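PDB 6EKT: p-47 protein from Clostridium botulinum, which may be part of a progenitor complex that protects botulinum neurotoxin in the host gut, and has a fold like that of tubular lipid-binding (TULIP) proteins. Local coordinates for residues A[324-338]-A[379-392]. Residues are numbered along the deposited sequence; the frame is centred on the assembly and turned at random.
Sequences VRLTGLEAVYSDFEI and VLSSVTHWSIKSIE
L380 lays its branched end over S334 OG and the backbone O of Y333. Its CD2 meets V332 CG1 at 3.7 Å, and its CD1 meets L326 CD2 at 3.8 Å, the two leucines crossing at about a right angle. CG stands anti to the backbone N (chi1 -171°), which points the branch at S334 and the strands. L326 CD2 also packs on V383 CG2, while its CD1 reaches V379 CG1. V324 holds both methyls against S387 OG and V383 CG1.

One hydrogen bond crosses the interface. S334 OG donates to T384 OG1 at 2.6 Å, and T384 OG1 in turn donates to L380 O at 2.7 Å. This second bond comes from above the carbonyl plane, on the face opposite the helix N-H of T384. S387 OG bonds V383 O in the same way. The buried hydroxyls are thus paired within an apolar layer.

Further along, I391 CD1 touches F336 CE1 at 3.7 Å. F336 CB rests against I388 CD1, the two side chains running in opposite senses. I338 CD1 fits against I391 CG2, and I338 CG2 lies on E392 CG.

Strand 333-338 runs at 34° to helix segment 379-392, and strand 324-326 runs roughly the other way (147°). The helix thus lies roughly lengthwise on these strands, consistent with the TULIP-like wrapping of sheet around helix. Y367 of strand 352-368, Y299 of strand 297-311 and L320 of strand 315-326 extend the same bed.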
loop_
_atom_site.group_PDB
_atom_site.type_symbol
_atom_site.label_atom_id
_atom_site.label_comp_id
_atom_site.label_asym_id
_atom_site.label_seq_id
_atom_site.Cartn_x
_atom_site.Cartn_y
_atom_site.Cartn_z
ATOM N N VAL A 324 -3.341 -41.448 -5.671
ATOM C CA VAL A 324 -4.075 -41.720 -6.910
ATOM C C VAL A 324 -4.281 -43.239 -6.995
ATOM O O VAL A 324 -3.331 -44.010 -6.819
ATOM C CB VAL A 324 -3.386 -41.126 -8.181
ATOM C CG1 VAL A 324 -1.972 -41.685 -8.401
ATOM C CG2 VAL A 324 -4.267 -41.274 -9.424
ATOM N N ARG A 325 -5.528 -43.640 -7.219
ATOM C CA ARG A 325 -5.891 -45.067 -7.269
ATOM C C ARG A 325 -6.072 -45.484 -8.724
ATOM O O ARG A 325 -6.467 -44.648 -9.564
ATOM C CB ARG A 325 -7.174 -45.324 -6.477
ATOM C CG ARG A 325 -7.175 -44.712 -5.086
ATOM C CD ARG A 325 -8.412 -45.075 -4.273
ATOM N NE ARG A 325 -8.099 -44.834 -2.864
ATOM C CZ ARG A 325 -7.509 -45.732 -2.058
ATOM N NH1 ARG A 325 -7.203 -46.977 -2.484
ATOM N NH2 ARG A 325 -7.237 -45.385 -0.815
ATOM N N LEU A 326 -5.819 -46.759 -9.037
ATOM C CA LEU A 326 -6.107 -47.236 -10.395
ATOM C C LEU A 326 -7.599 -47.388 -10.662
ATOM O O LEU A 326 -8.306 -48.128 -9.961
ATOM C CB LEU A 326 -5.373 -48.537 -10.729
ATOM C CG LEU A 326 -3.835 -48.500 -10.628
ATOM C CD1 LEU A 326 -3.292 -49.793 -11.227
ATOM C CD2 LEU A 326 -3.247 -47.299 -11.358
ATOM N N THR A 327 -8.067 -46.671 -11.679
ATOM C CA THR A 327 -9.433 -46.817 -12.193
ATOM C C THR A 327 -9.691 -48.273 -12.582
ATOM O O THR A 327 -8.931 -48.878 -13.356
ATOM C CB THR A 327 -9.642 -45.858 -13.368
ATOM O OG1 THR A 327 -9.413 -44.532 -12.893
ATOM C CG2 THR A 327 -11.066 -45.962 -13.969
ATOM N N GLY A 328 -10.742 -48.833 -11.972
ATOM C CA GLY A 328 -11.126 -50.233 -12.179
ATOM C C GLY A 328 -10.342 -51.204 -11.315
ATOM O O GLY A 328 -10.571 -52.406 -11.369
ATOM N N LEU A 329 -9.397 -50.696 -10.527
ATOM C CA LEU A 329 -8.507 -51.541 -9.718
ATOM C C LEU A 329 -8.043 -50.693 -8.545
ATOM O O LEU A 329 -6.841 -50.524 -8.296
ATOM C CB LEU A 329 -7.336 -52.082 -10.538
ATOM C CG LEU A 329 -6.560 -53.279 -9.942
ATOM C CD1 LEU A 329 -7.458 -54.500 -9.723
ATOM C CD2 LEU A 329 -5.366 -53.657 -10.799
ATOM N N GLU A 330 -9.027 -50.142 -7.843
ATOM C CA GLU A 330 -8.760 -49.069 -6.870
ATOM C C GLU A 330 -7.923 -49.513 -5.678
ATOM O O GLU A 330 -7.336 -48.667 -5.000
ATOM C CB GLU A 330 -10.043 -48.343 -6.470
ATOM C CG GLU A 330 -10.764 -47.754 -7.674
ATOM C CD GLU A 330 -11.219 -46.333 -7.441
ATOM O OE1 GLU A 330 -12.275 -46.127 -6.797
ATOM O OE2 GLU A 330 -10.523 -45.409 -7.912
ATOM N N ALA A 331 -7.823 -50.839 -5.465
ATOM C CA ALA A 331 -6.974 -51.385 -4.396
ATOM C C ALA A 331 -5.519 -51.037 -4.624
ATOM O O ALA A 331 -4.722 -50.950 -3.674
ATOM C CB ALA A 331 -7.136 -52.905 -4.302
ATOM N N VAL A 332 -5.170 -50.859 -5.894
ATOM C CA VAL A 332 -3.815 -50.501 -6.269
ATOM C C VAL A 332 -3.715 -48.986 -6.371
ATOM O O VAL A 332 -4.461 -48.355 -7.129
ATOM C CB VAL A 332 -3.409 -51.180 -7.586
ATOM C CG1 VAL A 332 -2.020 -50.712 -8.013
ATOM C CG2 VAL A 332 -3.443 -52.708 -7.420
ATOM N N TYR A 333 -2.794 -48.404 -5.590
ATOM C CA TYR A 333 -2.714 -46.933 -5.491
ATOM C C TYR A 333 -1.345 -46.472 -5.048
ATOM O O TYR A 333 -0.539 -47.274 -4.537
ATOM C CB TYR A 333 -3.792 -46.379 -4.556
ATOM C CG TYR A 333 -3.499 -46.513 -3.068
ATOM C CD1 TYR A 333 -3.743 -47.717 -2.398
ATOM C CD2 TYR A 333 -3.001 -45.434 -2.339
ATOM C CE1 TYR A 333 -3.486 -47.848 -1.040
ATOM C CE2 TYR A 333 -2.734 -45.546 -0.975
ATOM C CZ TYR A 333 -2.988 -46.746 -0.343
ATOM O OH TYR A 333 -2.736 -46.850 0.991
ATOM N N SER A 334 -1.096 -45.179 -5.240
ATOM C CA SER A 334 0.148 -44.551 -4.830
ATOM C C SER A 334 -0.146 -43.399 -3.890
ATOM O O SER A 334 -1.102 -42.661 -4.120
ATOM C CB SER A 334 0.852 -43.958 -6.044
ATOM O OG SER A 334 1.522 -44.968 -6.742
ATOM N N ASP A 335 0.665 -43.261 -2.843
ATOM C CA ASP A 335 0.797 -41.984 -2.142
ATOM C C ASP A 335 1.854 -41.150 -2.844
ATOM O O ASP A 335 2.836 -41.700 -3.352
ATOM C CB ASP A 335 1.232 -42.198 -0.694
ATOM C CG ASP A 335 0.252 -43.038 0.088
ATOM O OD1 ASP A 335 -0.913 -42.647 0.206
ATOM O OD2 ASP A 335 0.666 -44.100 0.569
ATOM N N PHE A 336 1.653 -39.832 -2.863
ATOM C CA PHE A 336 2.691 -38.929 -3.347
ATOM C C PHE A 336 2.789 -37.631 -2.542
ATOM O O PHE A 336 1.842 -37.224 -1.869
ATOM C CB PHE A 336 2.515 -38.631 -4.833
ATOM C CG PHE A 336 1.175 -38.033 -5.173
ATOM C CD1 PHE A 336 0.923 -36.667 -4.948
ATOM C CD2 PHE A 336 0.177 -38.815 -5.721
ATOM C CE1 PHE A 336 -0.312 -36.105 -5.263
ATOM C CE2 PHE A 336 -1.066 -38.250 -6.051
ATOM C CZ PHE A 336 -1.304 -36.898 -5.815
ATOM N N GLU A 337 3.956 -37.002 -2.613
ATOM C CA GLU A 337 4.169 -35.701 -1.981
ATOM C C GLU A 337 4.895 -34.844 -2.973
ATOM O O GLU A 337 5.734 -35.355 -3.707
ATOM C CB GLU A 337 5.034 -35.865 -0.724
ATOM C CG GLU A 337 4.288 -36.542 0.408
ATOM C CD GLU A 337 5.062 -36.549 1.718
ATOM O OE1 GLU A 337 5.530 -35.476 2.162
ATOM O OE2 GLU A 337 5.175 -37.641 2.307
ATOM N N ILE A 338 4.592 -33.548 -3.000
ATOM C CA ILE A 338 5.251 -32.636 -3.915
ATOM C C ILE A 338 5.638 -31.394 -3.115
ATOM O O ILE A 338 4.855 -30.915 -2.284
ATOM C CB ILE A 338 4.311 -32.233 -5.094
ATOM C CG1 ILE A 338 3.930 -33.467 -5.937
ATOM C CG2 ILE A 338 4.958 -31.206 -6.027
ATOM C CD1 ILE A 338 2.814 -33.212 -6.929
ATOM N N VAL A 379 1.449 -50.089 -14.758
ATOM C CA VAL A 379 0.293 -49.175 -14.897
ATOM C C VAL A 379 0.398 -48.087 -13.810
ATOM O O VAL A 379 0.297 -46.889 -14.110
ATOM C CB VAL A 379 -1.052 -49.914 -14.812
ATOM C CG1 VAL A 379 -2.241 -48.956 -14.907
ATOM C CG2 VAL A 379 -1.156 -50.969 -15.932
ATOM N N LEU A 380 0.596 -48.513 -12.563
ATOM C CA LEU A 380 0.711 -47.569 -11.444
ATOM C C LEU A 380 1.901 -46.619 -11.607
ATOM O O LEU A 380 1.802 -45.425 -11.272
ATOM C CB LEU A 380 0.800 -48.318 -10.115
ATOM C CG LEU A 380 0.711 -47.470 -8.844
ATOM C CD1 LEU A 380 -0.580 -46.647 -8.785
ATOM C CD2 LEU A 380 0.876 -48.401 -7.635
ATOM N N SER A 381 3.023 -47.145 -12.098
ATOM C CA SER A 381 4.211 -46.309 -12.319
ATOM C C SER A 381 3.859 -45.112 -13.222
ATOM O O SER A 381 4.136 -43.938 -12.887
ATOM C CB SER A 381 5.313 -47.181 -12.954
ATOM O OG SER A 381 6.429 -46.403 -13.300
ATOM N N SER A 382 3.204 -45.408 -14.334
ATOM C CA SER A 382 2.799 -44.358 -15.294
ATOM C C SER A 382 1.773 -43.395 -14.703
ATOM O O SER A 382 1.920 -42.170 -14.831
ATOM C CB SER A 382 2.284 -44.986 -16.600
ATOM O OG SER A 382 3.400 -45.510 -17.329
ATOM N N VAL A 383 0.755 -43.939 -14.035
ATOM C CA VAL A 383 -0.311 -43.107 -13.466
ATOM C C VAL A 383 0.274 -42.150 -12.426
ATOM O O VAL A 383 -0.097 -40.966 -12.382
ATOM C CB VAL A 383 -1.481 -43.960 -12.875
ATOM C CG1 VAL A 383 -2.487 -43.092 -12.097
ATOM C CG2 VAL A 383 -2.228 -44.676 -13.992
ATOM N N THR A 384 1.203 -42.655 -11.610
ATOM C CA THR A 384 1.812 -41.854 -10.525
ATOM C C THR A 384 2.654 -40.717 -11.106
ATOM O O THR A 384 2.520 -39.570 -10.679
ATOM C CB THR A 384 2.631 -42.750 -9.584
ATOM O OG1 THR A 384 1.781 -43.794 -9.084
ATOM C CG2 THR A 384 3.202 -41.937 -8.404
ATOM N N HIS A 385 3.470 -41.037 -12.110
ATOM C CA HIS A 385 4.252 -40.062 -12.842
ATOM C C HIS A 385 3.387 -38.989 -13.499
ATOM O O HIS A 385 3.644 -37.801 -13.272
ATOM C CB HIS A 385 5.133 -40.745 -13.898
ATOM C CG HIS A 385 6.004 -39.792 -14.653
ATOM N ND1 HIS A 385 7.052 -39.116 -14.068
ATOM C CD2 HIS A 385 5.973 -39.391 -15.945
ATOM C CE1 HIS A 385 7.633 -38.342 -14.972
ATOM N NE2 HIS A 385 7.002 -38.499 -16.122
ATOM N N TRP A 386 2.371 -39.388 -14.277
ATOM C CA TRP A 386 1.442 -38.415 -14.899
ATOM C C TRP A 386 0.736 -37.528 -13.861
ATOM O O TRP A 386 0.576 -36.304 -14.056
ATOM C CB TRP A 386 0.395 -39.137 -15.761
ATOM C CG TRP A 386 0.689 -39.154 -17.233
ATOM C CD1 TRP A 386 -0.024 -38.506 -18.211
ATOM C CD2 TRP A 386 1.730 -39.870 -17.907
ATOM N NE1 TRP A 386 0.527 -38.758 -19.442
ATOM C CE2 TRP A 386 1.604 -39.587 -19.286
ATOM C CE3 TRP A 386 2.774 -40.706 -17.481
ATOM C CZ2 TRP A 386 2.480 -40.120 -20.254
ATOM C CZ3 TRP A 386 3.648 -41.242 -18.453
ATOM C CH2 TRP A 386 3.489 -40.941 -19.817
ATOM N N SER A 387 0.324 -38.132 -12.753
ATOM C CA SER A 387 -0.363 -37.377 -11.683
ATOM C C SER A 387 0.551 -36.299 -11.081
ATOM O O SER A 387 0.152 -35.130 -10.909
ATOM C CB SER A 387 -0.848 -38.327 -10.572
ATOM O OG SER A 387 -1.833 -39.221 -11.057
ATOM N N ILE A 388 1.772 -36.703 -10.728
ATOM C CA ILE A 388 2.740 -35.767 -10.146
ATOM C C ILE A 388 3.068 -34.647 -11.146
ATOM O O ILE A 388 3.006 -33.451 -10.783
ATOM C CB ILE A 388 4.033 -36.503 -9.663
ATOM C CG1 ILE A 388 3.735 -37.323 -8.391
ATOM C CG2 ILE A 388 5.152 -35.488 -9.380
ATOM C CD1 ILE A 388 4.827 -38.320 -8.005
ATOM N N LYS A 389 3.344 -35.016 -12.402
ATOM C CA LYS A 389 3.691 -34.006 -13.439
ATOM C C LYS A 389 2.523 -33.055 -13.705
ATOM O O LYS A 389 2.727 -31.828 -13.841
ATOM C CB LYS A 389 4.160 -34.660 -14.733
ATOM C CG LYS A 389 5.498 -35.400 -14.576
ATOM C CD LYS A 389 6.677 -34.458 -14.483
ATOM C CE LYS A 389 6.907 -33.691 -15.786
ATOM N NZ LYS A 389 8.033 -32.714 -15.660
ATOM N N SER A 390 1.309 -33.609 -13.732
ATOM C CA SER A 390 0.099 -32.782 -13.935
ATOM C C SER A 390 -0.025 -31.700 -12.864
ATOM O O SER A 390 -0.161 -30.510 -13.183
ATOM C CB SER A 390 -1.174 -33.639 -13.978
ATOM O OG SER A 390 -2.306 -32.816 -14.213
ATOM N N ILE A 391 0.040 -32.123 -11.600
ATOM C CA ILE A 391 -0.094 -31.220 -10.468
ATOM C C ILE A 391 1.033 -30.185 -10.484
ATOM O O ILE A 391 0.762 -28.974 -10.404
ATOM C CB ILE A 391 -0.158 -31.984 -9.129
ATOM C CG1 ILE A 391 -1.416 -32.865 -9.096
ATOM C CG2 ILE A 391 -0.080 -31.020 -7.931
ATOM C CD1 ILE A 391 -1.429 -33.883 -7.965
ATOM N N GLU A 392 2.280 -30.645 -10.641
ATOM C CA GLU A 392 3.443 -29.728 -10.663
ATOM C C GLU A 392 3.273 -28.654 -11.712
ATOM O O GLU A 392 3.564 -27.496 -11.456
ATOM C CB GLU A 392 4.753 -30.481 -10.926
ATOM C CG GLU A 392 5.195 -31.297 -9.717
ATOM C CD GLU A 392 6.374 -32.208 -10.000
ATOM O OE1 GLU A 392 6.721 -32.419 -11.189
ATOM O OE2 GLU A 392 6.962 -32.708 -9.007
#